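Local structure of Lin1840 protein (Listeria innocua serovar 6a, 4ZOC) at residues S26-L29 with K35-E38; D129-T134 with N410-E415; N182-A187 with N352-D357. The protein probably hydrolyses terminal, non-reducing beta-D-glucosyl residues with release of beta-D-glucose, acting in beta-1,2-glucan metabolism. The protein carries 2 engineered substitutions. All blocks are in the same frame, centred on the assembly; numbering follows the deposited sequence.

Contact 1 of 3, residues S26-L29 with K35-E38; sequences SPFL and KNAE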
ATOM      1  N   SER A  26      31.652 -14.714   8.502  1.00 10.27           N
ATOM      2  CA  SER A  26      31.424 -14.880   9.930  1.00 11.75           C
ATOM      3  C   SER A  26      32.752 -15.286  10.593  1.00 12.23           C
ATOM      4  O   SER A  26      33.610 -15.879   9.905  1.00 13.18           O
ATOM      5  CB  SER A  26      30.416 -15.975  10.143  1.00 13.48           C
ATOM      6  OG  SER A  26      29.123 -15.524   9.756  1.00 13.05           O
ATOM      7  N   PRO A  27      32.930 -15.013  11.895  1.00 11.15           N
ATOM      8  CA  PRO A  27      34.277 -15.184  12.466  1.00 11.27           C
ATOM      9  C   PRO A  27      34.803 -16.632  12.476  1.00 13.80           C
ATOM     10  O   PRO A  27      36.045 -16.890  12.411  1.00 14.51           O
ATOM     11  CB  PRO A  27      34.128 -14.688  13.889  1.00 11.57           C
ATOM     12  CG  PRO A  27      32.624 -14.773  14.191  1.00 12.10           C
ATOM     13  CD  PRO A  27      32.019 -14.379  12.854  1.00 13.05           C
ATOM     14  N   PHE A  28      33.882 -17.568  12.619  1.00 13.28           N
ATOM     15  CA  PHE A  28      34.292 -18.986  12.792  1.00 15.57           C
ATOM     16  C   PHE A  28      34.701 -19.648  11.479  1.00 17.58           C
ATOM     17  O   PHE A  28      35.082 -20.823  11.458  1.00 22.20           O
ATOM     18  CB  PHE A  28      33.175 -19.804  13.489  1.00 18.69           C
ATOM     19  CG  PHE A  28      31.829 -19.614  12.914  1.00 17.26           C
ATOM     20  CD1 PHE A  28      31.449 -20.356  11.831  1.00 18.86           C
ATOM     21  CD2 PHE A  28      30.916 -18.723  13.495  1.00 20.86           C
ATOM     22  CE1 PHE A  28      30.177 -20.182  11.289  1.00 23.80           C
ATOM     23  CE2 PHE A  28      29.648 -18.539  12.928  1.00 22.67           C
ATOM     24  CZ  PHE A  28      29.303 -19.276  11.849  1.00 20.50           C
ATOM     25  N   LEU A  29      34.650 -18.890  10.390  1.00 14.97           N
ATOM     26  CA  LEU A  29      35.272 -19.289   9.107  1.00 17.32           C
ATOM     27  C   LEU A  29      36.774 -18.947   9.029  1.00 16.33           C
ATOM     28  O   LEU A  29      37.436 -19.296   8.080  1.00 18.49           O
ATOM     29  CB  LEU A  29      34.531 -18.726   7.900  1.00 15.64           C
ATOM     30  CG  LEU A  29      33.068 -19.142   7.918  1.00 15.81           C
ATOM     31  CD1 LEU A  29      32.189 -18.385   6.966  1.00 19.52           C
ATOM     32  CD2 LEU A  29      32.954 -20.633   7.634  1.00 16.06           C
ATOM     33  N   LYS A  35      35.365 -19.265  19.165  1.00 19.40           N
ATOM     34  CA  LYS A  35      33.989 -19.694  19.410  1.00 17.75           C
ATOM     35  C   LYS A  35      33.407 -20.310  18.136  1.00 20.28           C
ATOM     36  O   LYS A  35      33.716 -19.880  17.001  1.00 19.10           O
ATOM     37  CB  LYS A  35      33.147 -18.541  19.936  1.00 15.98           C
ATOM     38  CG  LYS A  35      31.727 -18.889  20.236  1.00 19.22           C
ATOM     39  CD  LYS A  35      30.961 -17.734  20.848  1.00 23.27           C
ATOM     40  CE  LYS A  35      29.622 -18.271  21.344  1.00 27.02           C
ATOM     41  NZ  LYS A  35      28.675 -17.158  21.439  1.00 34.38           N
ATOM     42  N   ASN A  36      32.560 -21.332  18.319  1.00 22.51           N
ATOM     43  CA  ASN A  36      31.782 -21.976  17.234  1.00 19.94           C
ATOM     44  C   ASN A  36      32.691 -22.689  16.240  1.00 19.48           C
ATOM     45  O   ASN A  36      32.329 -22.839  15.077  1.00 21.62           O
ATOM     46  CB  ASN A  36      30.862 -20.953  16.522  1.00 20.47           C
ATOM     47  CG  ASN A  36      29.603 -20.566  17.336  1.00 20.95           C
ATOM     48  OD1 ASN A  36      29.226 -19.386  17.431  1.00 23.53           O
ATOM     49  ND2 ASN A  36      28.938 -21.526  17.877  1.00 20.44           N
ATOM     50  N   ALA A  37      33.879 -23.125  16.696  1.00 20.97           N
ATOM     51  CA  ALA A  37      34.795 -23.943  15.889  1.00 24.23           C
ATOM     52  C   ALA A  37      34.119 -25.195  15.271  1.00 26.28           C
ATOM     53  O   ALA A  37      34.543 -25.659  14.238  1.00 23.92           O
ATOM     54  CB  ALA A  37      36.021 -24.359  16.693  1.00 25.71           C
ATOM     55  N   GLU A  38      33.049 -25.694  15.893  1.00 27.31           N
ATOM     56  CA  GLU A  38      32.238 -26.806  15.340  1.00 30.13           C
ATOM     57  C   GLU A  38      31.465 -26.440  14.061  1.00 35.50           C
ATOM     58  O   GLU A  38      31.166 -27.317  13.238  1.00 36.41           O
ATOM     59  CB  GLU A  38      31.270 -27.369  16.401  1.00 28.31           C
ATOM     60  CG  GLU A  38      30.025 -26.553  16.749  1.00 34.74           C
ATOM     61  CD  GLU A  38      30.276 -25.390  17.711  1.00 35.81           C
ATOM     62  OE1 GLU A  38      31.427 -25.197  18.209  1.00 31.69           O
ATOM     63  OE2 GLU A  38      29.298 -24.642  17.978  1.00 43.66           O
TER
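F28 meets K35 and N36 across a short loop that folds back on itself. Its CB makes the closest approaches. F28 CB lies 3.5 Å from the carbonyl O of N36. F28 CB is also 3.6 Å from the carbonyl O of K35, so the first carbon of the side chain is met by two successive peptide oxygens. One atom further out, F28 CG is 3.9 Å from N36 O and 4.0 Å from N36 CB. A chi1 of 48° sets F28 CG between its own backbone N and carbonyl carbon, and this brings CG and CD2 up to N36 CB. The two ortho carbons then part company. F28 CD2 turns to the side chain of N36, 3.8 Å from N36 CB, while F28 CD1 only grazes N36 O at 4.2 Å. The outer ring carbons meet nothing of 35-38. The F28 side chain also touches L39 and L43 of helix 37-47. S26 CB lies 3.8 Å above one face of the ring, near its rim.

No hydrogen bond crosses between the two segments. N36 turns its amide plane 77° from the F28 ring and uses ND2 locally, donating to E38 OE2. The acceptor lies in the amide plane, and the bond is fairly straight (159° at the hydrogen). T40 OG1 lies within hydrogen-bonding reach of both F28 O and A37 O, a polar tie across the loop. Its one hydrogen must be shared or alternate.

This is a surface contact. F28, in 3-10 segment 27-29, packs on K35 and N36, the loop residues just ahead of helix 37-47. The loop joins strand 23-25 to that helix in the TIM barrel of this glycoside hydrolase family 3 enzyme. S26 touches W271 of the glucose pocket.

Contact 2 of 3, residues D129-T134 with N410-E415; sequences DGHHVT and NVYGEE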
ATOM      1  N   ASP A 129      35.129  -4.276  22.676  1.00  9.59           N
ATOM      2  CA  ASP A 129      35.035  -5.682  22.382  1.00 11.74           C
ATOM      3  C   ASP A 129      35.550  -5.996  20.964  1.00 11.42           C
ATOM      4  O   ASP A 129      35.295  -7.051  20.434  1.00 17.34           O
ATOM      5  CB  ASP A 129      33.586  -6.165  22.617  1.00 11.26           C
ATOM      6  CG  ASP A 129      33.516  -7.482  23.313  1.00 12.71           C
ATOM      7  OD1 ASP A 129      34.541  -7.938  23.877  1.00 13.10           O
ATOM      8  OD2 ASP A 129      32.434  -8.080  23.310  1.00 13.32           O
ATOM      9  N   GLY A 130      36.239  -5.029  20.345  1.00 11.85           N
ATOM     10  CA  GLY A 130      36.980  -5.244  19.128  1.00 13.20           C
ATOM     11  C   GLY A 130      36.322  -4.919  17.790  1.00 14.68           C
ATOM     12  O   GLY A 130      36.856  -5.244  16.768  1.00 16.32           O
ATOM     13  N   HIS A 131      35.147  -4.319  17.819  1.00 12.74           N
ATOM     14  CA  HIS A 131      34.405  -3.956  16.610  1.00  9.80           C
ATOM     15  C   HIS A 131      34.781  -2.588  16.060  1.00  8.09           C
ATOM     16  O   HIS A 131      34.840  -1.635  16.787  1.00 10.40           O
ATOM     17  CB  HIS A 131      32.902  -3.964  16.914  1.00 10.31           C
ATOM     18  CG  HIS A 131      32.399  -5.256  17.492  1.00  9.26           C
ATOM     19  ND1 HIS A 131      32.354  -6.438  16.781  1.00  9.04           N
ATOM     20  CD2 HIS A 131      31.973  -5.558  18.741  1.00  7.51           C
ATOM     21  CE1 HIS A 131      31.892  -7.400  17.551  1.00  8.60           C
ATOM     22  NE2 HIS A 131      31.671  -6.892  18.749  1.00  8.70           N
ATOM     23  N   HIS A 132      34.925  -2.503  14.730  1.00  8.99           N
ATOM     24  CA  HIS A 132      35.349  -1.282  14.026  1.00  8.30           C
ATOM     25  C   HIS A 132      34.195  -0.529  13.400  1.00  8.43           C
ATOM     26  O   HIS A 132      34.300   0.673  13.235  1.00  9.72           O
ATOM     27  CB  HIS A 132      36.285  -1.572  12.887  1.00  7.28           C
ATOM     28  CG  HIS A 132      37.466  -2.402  13.313  1.00 10.26           C
ATOM     29  ND1 HIS A 132      38.116  -3.254  12.463  1.00  9.09           N
ATOM     30  CD2 HIS A 132      38.098  -2.495  14.506  1.00  9.69           C
ATOM     31  CE1 HIS A 132      39.083  -3.885  13.122  1.00 12.11           C
ATOM     32  NE2 HIS A 132      39.119  -3.424  14.353  1.00  9.53           N
ATOM     33  N   VAL A 133      33.169  -1.245  12.956  1.00  8.21           N
ATOM     34  CA  VAL A 133      32.003  -0.674  12.267  1.00  7.47           C
ATOM     35  C   VAL A 133      30.718  -1.199  12.854  1.00  8.26           C
ATOM     36  O   VAL A 133      30.622  -2.378  13.161  1.00  9.74           O
ATOM     37  CB  VAL A 133      31.976  -1.169  10.746  1.00  7.49           C
ATOM     38  CG1 VAL A 133      30.838  -0.611   9.927  1.00  8.12           C
ATOM     39  CG2 VAL A 133      33.258  -0.851  10.047  1.00  8.97           C
ATOM     40  N   THR A 134      29.705  -0.339  12.949  1.00  8.83           N
ATOM     41  CA  THR A 134      28.371  -0.832  13.218  1.00  7.47           C
ATOM     42  C   THR A 134      27.422  -0.596  12.071  1.00  8.01           C
ATOM     43  O   THR A 134      27.458   0.473  11.444  1.00  7.62           O
ATOM     44  CB  THR A 134      27.773  -0.201  14.497  1.00  7.58           C
ATOM     45  OG1 THR A 134      26.452  -0.726  14.699  1.00  9.16           O
ATOM     46  CG2 THR A 134      27.644   1.380  14.432  1.00  6.86           C
ATOM     47  N   ASN A 410      19.076  -7.077  19.388  1.00 13.53           N
ATOM     48  CA  ASN A 410      19.955  -7.069  20.548  1.00 13.42           C
ATOM     49  C   ASN A 410      20.875  -8.301  20.486  1.00 12.36           C
ATOM     50  O   ASN A 410      20.552  -9.355  20.985  1.00 14.71           O
ATOM     51  CB  ASN A 410      19.124  -7.070  21.826  1.00 12.38           C
ATOM     52  CG  ASN A 410      19.955  -7.386  23.009  1.00 12.58           C
ATOM     53  OD1 ASN A 410      21.071  -6.901  23.117  1.00 11.63           O
ATOM     54  ND2 ASN A 410      19.456  -8.240  23.870  1.00 13.94           N
ATOM     55  N   VAL A 411      21.987  -8.176  19.794  1.00 12.34           N
ATOM     56  CA  VAL A 411      22.885  -9.284  19.455  1.00 15.29           C
ATOM     57  C   VAL A 411      23.802  -9.632  20.614  1.00 16.07           C
ATOM     58  O   VAL A 411      24.172 -10.802  20.766  1.00 13.90           O
ATOM     59  CB  VAL A 411      23.659  -8.996  18.132  1.00 15.56           C
ATOM     60  CG1 VAL A 411      24.675 -10.058  17.769  1.00 16.57           C
ATOM     61  CG2 VAL A 411      22.671  -8.865  16.967  1.00 20.72           C
ATOM     62  N   TYR A 412      24.126  -8.644  21.453  1.00 12.10           N
ATOM     63  CA  TYR A 412      25.179  -8.789  22.441  1.00 11.38           C
ATOM     64  C   TYR A 412      24.751  -8.598  23.886  1.00 12.67           C
ATOM     65  O   TYR A 412      25.446  -9.045  24.773  1.00 14.37           O
ATOM     66  CB  TYR A 412      26.317  -7.827  22.108  1.00 10.56           C
ATOM     67  CG  TYR A 412      26.971  -8.145  20.783  1.00 12.30           C
ATOM     68  CD1 TYR A 412      27.970  -9.122  20.689  1.00 14.83           C
ATOM     69  CD2 TYR A 412      26.610  -7.445  19.618  1.00 12.23           C
ATOM     70  CE1 TYR A 412      28.576  -9.387  19.453  1.00 15.58           C
ATOM     71  CE2 TYR A 412      27.190  -7.726  18.349  1.00  9.80           C
ATOM     72  CZ  TYR A 412      28.191  -8.701  18.294  1.00 14.01           C
ATOM     73  OH  TYR A 412      28.835  -9.053  17.133  1.00 14.92           O
ATOM     74  N   GLY A 413      23.577  -8.029  24.119  1.00 12.58           N
ATOM     75  CA  GLY A 413      23.105  -7.733  25.454  1.00 11.56           C
ATOM     76  C   GLY A 413      22.485  -8.960  26.108  1.00 12.76           C
ATOM     77  O   GLY A 413      21.895  -9.842  25.428  1.00 13.16           O
ATOM     78  N   GLU A 414      22.625  -9.038  27.405  1.00  9.49           N
ATOM     79  CA  GLU A 414      22.186 -10.218  28.163  1.00 12.07           C
ATOM     80  C   GLU A 414      20.979  -9.903  29.066  1.00 10.20           C
ATOM     81  O   GLU A 414      20.958  -8.950  29.875  1.00  9.87           O
ATOM     82  CB  GLU A 414      23.333 -10.806  29.005  1.00 14.04           C
ATOM     83  CG  GLU A 414      24.588 -11.107  28.170  1.00 17.44           C
ATOM     84  CD  GLU A 414      25.729 -11.590  29.007  1.00 20.73           C
ATOM     85  OE1 GLU A 414      25.576 -12.699  29.563  1.00 21.46           O
ATOM     86  OE2 GLU A 414      26.762 -10.859  29.126  1.00 26.56           O
ATOM     87  N   GLU A 415      19.996 -10.796  29.008  1.00 10.84           N
ATOM     88  CA  GLU A 415      18.825 -10.634  29.835  1.00  9.10           C
ATOM     89  C   GLU A 415      19.095 -10.662  31.368  1.00  9.69           C
ATOM     90  O   GLU A 415      18.455  -9.943  32.120  1.00 11.25           O
ATOM     91  CB  GLU A 415      17.691 -11.599  29.417  1.00 10.24           C
ATOM     92  CG  GLU A 415      17.078 -11.165  28.098  1.00 10.45           C
ATOM     93  CD  GLU A 415      15.949 -12.017  27.630  1.00 12.70           C
ATOM     94  OE1 GLU A 415      15.663 -13.002  28.315  1.00 14.42           O
ATOM     95  OE2 GLU A 415      15.373 -11.732  26.525  1.00 11.13           O
TER
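H131 and Y412 come at each other from opposite directions. They carry this contact alone. H131 CE1 is 3.5 Å from Y412 OH, and H131 NE2 is 3.9 Å from Y412 CZ. The rings are oblique, with planes 56° apart and centroids 5.2 Å apart.

The tight side is the histidine side. H131 is buried, and D129 O lies over one face of its ring. Y96 completes the cluster: its ring stacks with Y412, and its OH bonds both H131 NE2 and D129 OD2. V411 also packs closely, with CG1 3.5 Å above one face of the Y412 ring, toward the rim.

The other side is looser. V411 itself is exposed, and E414 makes long, weak ion pairs with K97 and K416. The loop there is braced from within by an Asx motif, G413 N to N410 OD1 (2.9 Å).

No hydrogen bond runs directly from H131 to Y412. H131 NE2 bonds Y96 OH, and Y412 OH bonds S63 O. The segments are therefore held by ring packing, with Y96 as go-between: it bonds H131 and stacks on Y412.

Contact 3 of 3, residues N182-A187 with N352-D357; sequences NLEQMA and NDRTKD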
ATOM      1  N   ASN A 182      40.806   8.322  17.578  1.00 12.99           N
ATOM      2  CA  ASN A 182      39.766   8.234  18.542  1.00 12.83           C
ATOM      3  C   ASN A 182      39.222   6.780  18.539  1.00 12.54           C
ATOM      4  O   ASN A 182      38.194   6.485  17.927  1.00 12.22           O
ATOM      5  CB  ASN A 182      38.619   9.220  18.165  1.00 13.97           C
ATOM      6  CG  ASN A 182      39.048  10.677  18.158  1.00 16.30           C
ATOM      7  OD1 ASN A 182      38.442  11.560  17.504  1.00 17.42           O
ATOM      8  ND2 ASN A 182      40.105  10.939  18.833  1.00 15.97           N
ATOM      9  N   LEU A 183      39.884   5.893  19.278  1.00 10.46           N
ATOM     10  CA  LEU A 183      39.607   4.469  19.203  1.00 12.18           C
ATOM     11  C   LEU A 183      38.476   3.969  20.080  1.00 10.29           C
ATOM     12  O   LEU A 183      38.206   2.741  20.101  1.00 11.89           O
ATOM     13  CB  LEU A 183      40.895   3.676  19.515  1.00 12.77           C
ATOM     14  CG  LEU A 183      42.161   4.065  18.713  1.00 14.88           C
ATOM     15  CD1 LEU A 183      43.278   3.063  18.917  1.00 15.71           C
ATOM     16  CD2 LEU A 183      41.890   4.291  17.217  1.00 15.62           C
ATOM     17  N   GLU A 184      37.758   4.898  20.698  1.00 11.19           N
ATOM     18  CA  GLU A 184      36.477   4.578  21.398  1.00 11.64           C
ATOM     19  C   GLU A 184      35.235   4.956  20.569  1.00 11.87           C
ATOM     20  O   GLU A 184      34.109   4.636  20.949  1.00 10.34           O
ATOM     21  CB  GLU A 184      36.346   5.328  22.729  1.00 12.04           C
ATOM     22  CG  GLU A 184      37.367   4.863  23.769  1.00 14.44           C
ATOM     23  CD  GLU A 184      37.330   5.684  25.058  1.00 19.86           C
ATOM     24  OE1 GLU A 184      36.404   6.551  25.223  1.00 20.26           O
ATOM     25  OE2 GLU A 184      38.223   5.446  25.920  1.00 19.76           O
ATOM     26  N   GLN A 185      35.473   5.641  19.464  1.00 11.22           N
ATOM     27  CA  GLN A 185      34.481   5.848  18.381  1.00 11.51           C
ATOM     28  C   GLN A 185      34.681   4.812  17.298  1.00 11.67           C
ATOM     29  O   GLN A 185      35.736   4.165  17.200  1.00  8.94           O
ATOM     30  CB  GLN A 185      34.725   7.196  17.731  1.00 14.08           C
ATOM     31  CG  GLN A 185      34.852   8.382  18.629  1.00 19.15           C
ATOM     32  CD  GLN A 185      33.669   8.685  19.426  1.00 20.67           C
ATOM     33  OE1 GLN A 185      33.804   9.343  20.439  1.00 33.09           O
ATOM     34  NE2 GLN A 185      32.489   8.209  19.028  1.00 24.87           N
ATOM     35  N   MET A 186      33.658   4.630  16.455  1.00 11.60           N
ATOM     36  CA  MET A 186      33.697   3.602  15.426  1.00  9.71           C
ATOM     37  C   MET A 186      33.008   4.124  14.161  1.00 10.00           C
ATOM     38  O   MET A 186      32.295   5.130  14.197  1.00 11.54           O
ATOM     39  CB  MET A 186      32.995   2.346  15.923  1.00  9.54           C
ATOM     40  CG  MET A 186      31.477   2.428  16.068  1.00 10.84           C
ATOM     41  SD  MET A 186      30.767   1.067  16.998  1.00 11.38           S
ATOM     42  CE  MET A 186      31.403  -0.354  16.170  1.00 10.06           C
ATOM     43  N   ALA A 187      33.215   3.440  13.045  1.00  9.49           N
ATOM     44  CA  ALA A 187      32.525   3.786  11.807  1.00  7.62           C
ATOM     45  C   ALA A 187      31.056   3.362  11.870  1.00  7.78           C
ATOM     46  O   ALA A 187      30.702   2.267  12.332  1.00  7.61           O
ATOM     47  CB  ALA A 187      33.189   3.176  10.628  1.00  7.67           C
ATOM     48  N   ASN A 352      45.768  -3.446  26.098  1.00 16.26           N
ATOM     49  CA  ASN A 352      44.867  -2.605  26.822  1.00 16.13           C
ATOM     50  C   ASN A 352      43.510  -3.296  26.867  1.00 16.28           C
ATOM     51  O   ASN A 352      42.659  -3.099  25.983  1.00 18.06           O
ATOM     52  CB  ASN A 352      44.740  -1.223  26.205  1.00 21.07           C
ATOM     53  CG  ASN A 352      43.849  -0.310  27.022  1.00 23.87           C
ATOM     54  OD1 ASN A 352      43.693  -0.497  28.212  1.00 24.76           O
ATOM     55  ND2 ASN A 352      43.244   0.649  26.385  1.00 27.37           N
ATOM     56  N   ASP A 353      43.312  -4.106  27.899  1.00 17.69           N
ATOM     57  CA  ASP A 353      41.996  -4.742  28.122  1.00 15.54           C
ATOM     58  C   ASP A 353      41.009  -3.685  28.604  1.00 14.31           C
ATOM     59  O   ASP A 353      41.276  -2.991  29.555  1.00 19.54           O
ATOM     60  CB  ASP A 353      42.118  -5.946  29.077  1.00 17.88           C
ATOM     61  CG  ASP A 353      40.781  -6.612  29.358  1.00 20.57           C
ATOM     62  OD1 ASP A 353      39.771  -5.940  29.647  1.00 23.79           O
ATOM     63  OD2 ASP A 353      40.743  -7.823  29.346  1.00 21.25           O
ATOM     64  N   ARG A 354      39.929  -3.497  27.858  1.00 17.22           N
ATOM     65  CA  ARG A 354      38.912  -2.477  28.133  1.00 14.88           C
ATOM     66  C   ARG A 354      37.596  -3.078  28.604  1.00 16.32           C
ATOM     67  O   ARG A 354      36.544  -2.426  28.455  1.00 15.12           O
ATOM     68  CB  ARG A 354      38.659  -1.618  26.865  1.00 15.46           C
ATOM     69  CG  ARG A 354      39.887  -0.850  26.274  1.00 16.55           C
ATOM     70  CD  ARG A 354      39.563   0.177  25.140  1.00 17.27           C
ATOM     71  NE  ARG A 354      38.364   0.934  25.465  1.00 15.20           N
ATOM     72  CZ  ARG A 354      37.380   1.141  24.613  1.00 12.83           C
ATOM     73  NH1 ARG A 354      37.534   0.822  23.335  1.00 12.06           N
ATOM     74  NH2 ARG A 354      36.287   1.695  25.021  1.00 10.92           N
ATOM     75  N   THR A 355      37.644  -4.235  29.243  1.00 14.44           N
ATOM     76  CA  THR A 355      36.480  -4.787  29.964  1.00 19.19           C
ATOM     77  C   THR A 355      35.889  -3.737  30.933  1.00 17.27           C
ATOM     78  O   THR A 355      34.647  -3.720  31.159  1.00 17.96           O
ATOM     79  CB  THR A 355      36.843  -6.097  30.787  1.00 20.36           C
ATOM     80  OG1 THR A 355      37.419  -7.101  29.937  1.00 18.33           O
ATOM     81  CG2 THR A 355      35.625  -6.755  31.500  1.00 24.43           C
ATOM     82  N   LYS A 356      36.748  -2.887  31.521  1.00 14.40           N
ATOM     83  CA  LYS A 356      36.285  -1.903  32.542  1.00 16.74           C
ATOM     84  C   LYS A 356      35.287  -0.902  31.906  1.00 14.38           C
ATOM     85  O   LYS A 356      34.548  -0.270  32.622  1.00 13.33           O
ATOM     86  CB  LYS A 356      37.472  -1.211  33.195  1.00 18.84           C
ATOM     87  CG  LYS A 356      38.198  -0.235  32.285  1.00 23.49           C
ATOM     88  CD  LYS A 356      39.442   0.305  32.981  1.00 35.28           C
ATOM     89  CE  LYS A 356      40.625  -0.677  32.979  1.00 31.35           C
ATOM     90  NZ  LYS A 356      41.586  -0.254  34.034  1.00 35.79           N
ATOM     91  N   ASP A 357      35.303  -0.784  30.575  1.00 11.90           N
ATOM     92  CA  ASP A 357      34.449   0.140  29.853  1.00 12.50           C
ATOM     93  C   ASP A 357      33.012  -0.416  29.511  1.00 13.12           C
ATOM     94  O   ASP A 357      32.211   0.297  28.931  1.00 16.19           O
ATOM     95  CB  ASP A 357      35.110   0.619  28.547  1.00 11.73           C
ATOM     96  CG  ASP A 357      36.326   1.565  28.752  1.00 16.09           C
ATOM     97  OD1 ASP A 357      36.523   2.060  29.868  1.00 19.29           O
ATOM     98  OD2 ASP A 357      37.074   1.823  27.755  1.00 13.05           O
TER
HETATM   99  O   HOH W   1      39.836   0.841  21.396  1.00 16.44           O
HETATM  100  O   HOH W   2      37.895   4.399  28.097  1.00 35.58           O
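E184 lies over the guanidinium of R354, and this packing is the main direct touch. E184 CG sits over one face of the group, toward its rim, 3.6 Å from R354 NH2. The E184 chain is extended beyond CG (chi2 175°), which carries the carboxylate on past the arginine. The carboxylate and guanidinium planes are 22° apart.

Charge is the second kind of interaction. R354 bends at chi3 (42°) and grips D357 side-on, in a salt bridge to one oxygen. R354 NE is 2.8 Å from D357 OD2, and R354 NH2 is also 2.8 Å from D357 OD2. That oxygen lies at the guanidinium edge, in its plane. Two bonds thus fix the rotation of the arginine and leave its face to E184. E184 OE2 is 4.3 Å from R354 NH2 but well out of the guanidinium plane, so this is attraction at a distance. E184 OE2 is also 4.2 Å from D357 OD2. The arginine probably offsets that like-charge pair.

Water makes the third link. Water 1 donates to L183 O (2.8 Å) and accepts from R354 NH1 (3.0 Å). Water 2 lies between E184 OE2 and D357 OD2, but its short distance to E184 makes that bridge doubtful. R354 NH1 also bonds T127 OG1 at the end of helix 112-128.

Local turns shape both loops. N182 to Q185 form a type I beta turn. D353 OD1 accepts from T355 N in an Asx turn and from T355 OG1 as well.

Here the loop leading into strand 187-193 of the TIM barrel meets the connection between helices 322-338 and 361-374. The salt bridge holds R354 within its own loop. E184 over its face and water 1 join the two loops, away from the annotated sites.

Contacts 2 and 3 are direct neighbours, their centres 12 Å apart. Strand 133-134 lies beside strand 187-193 in the barrel sheet. T134 N is 2.9 Å from A187 O and H132 O is 3.0 Å from A187 N, both probable hydrogen bonds. M186 also packs against H132 and V133. Along the chain, contact 3 falls wholly between the two segments of contact 2. Contact 1 stands apart. Its centre is 16 Å from that of contact 2 and 24 Å from that of contact 3. It is the nearer to sugar: the F28 side chain is about 8 Å from a bound glucose, against about 11 Å for Y412 in contact 2.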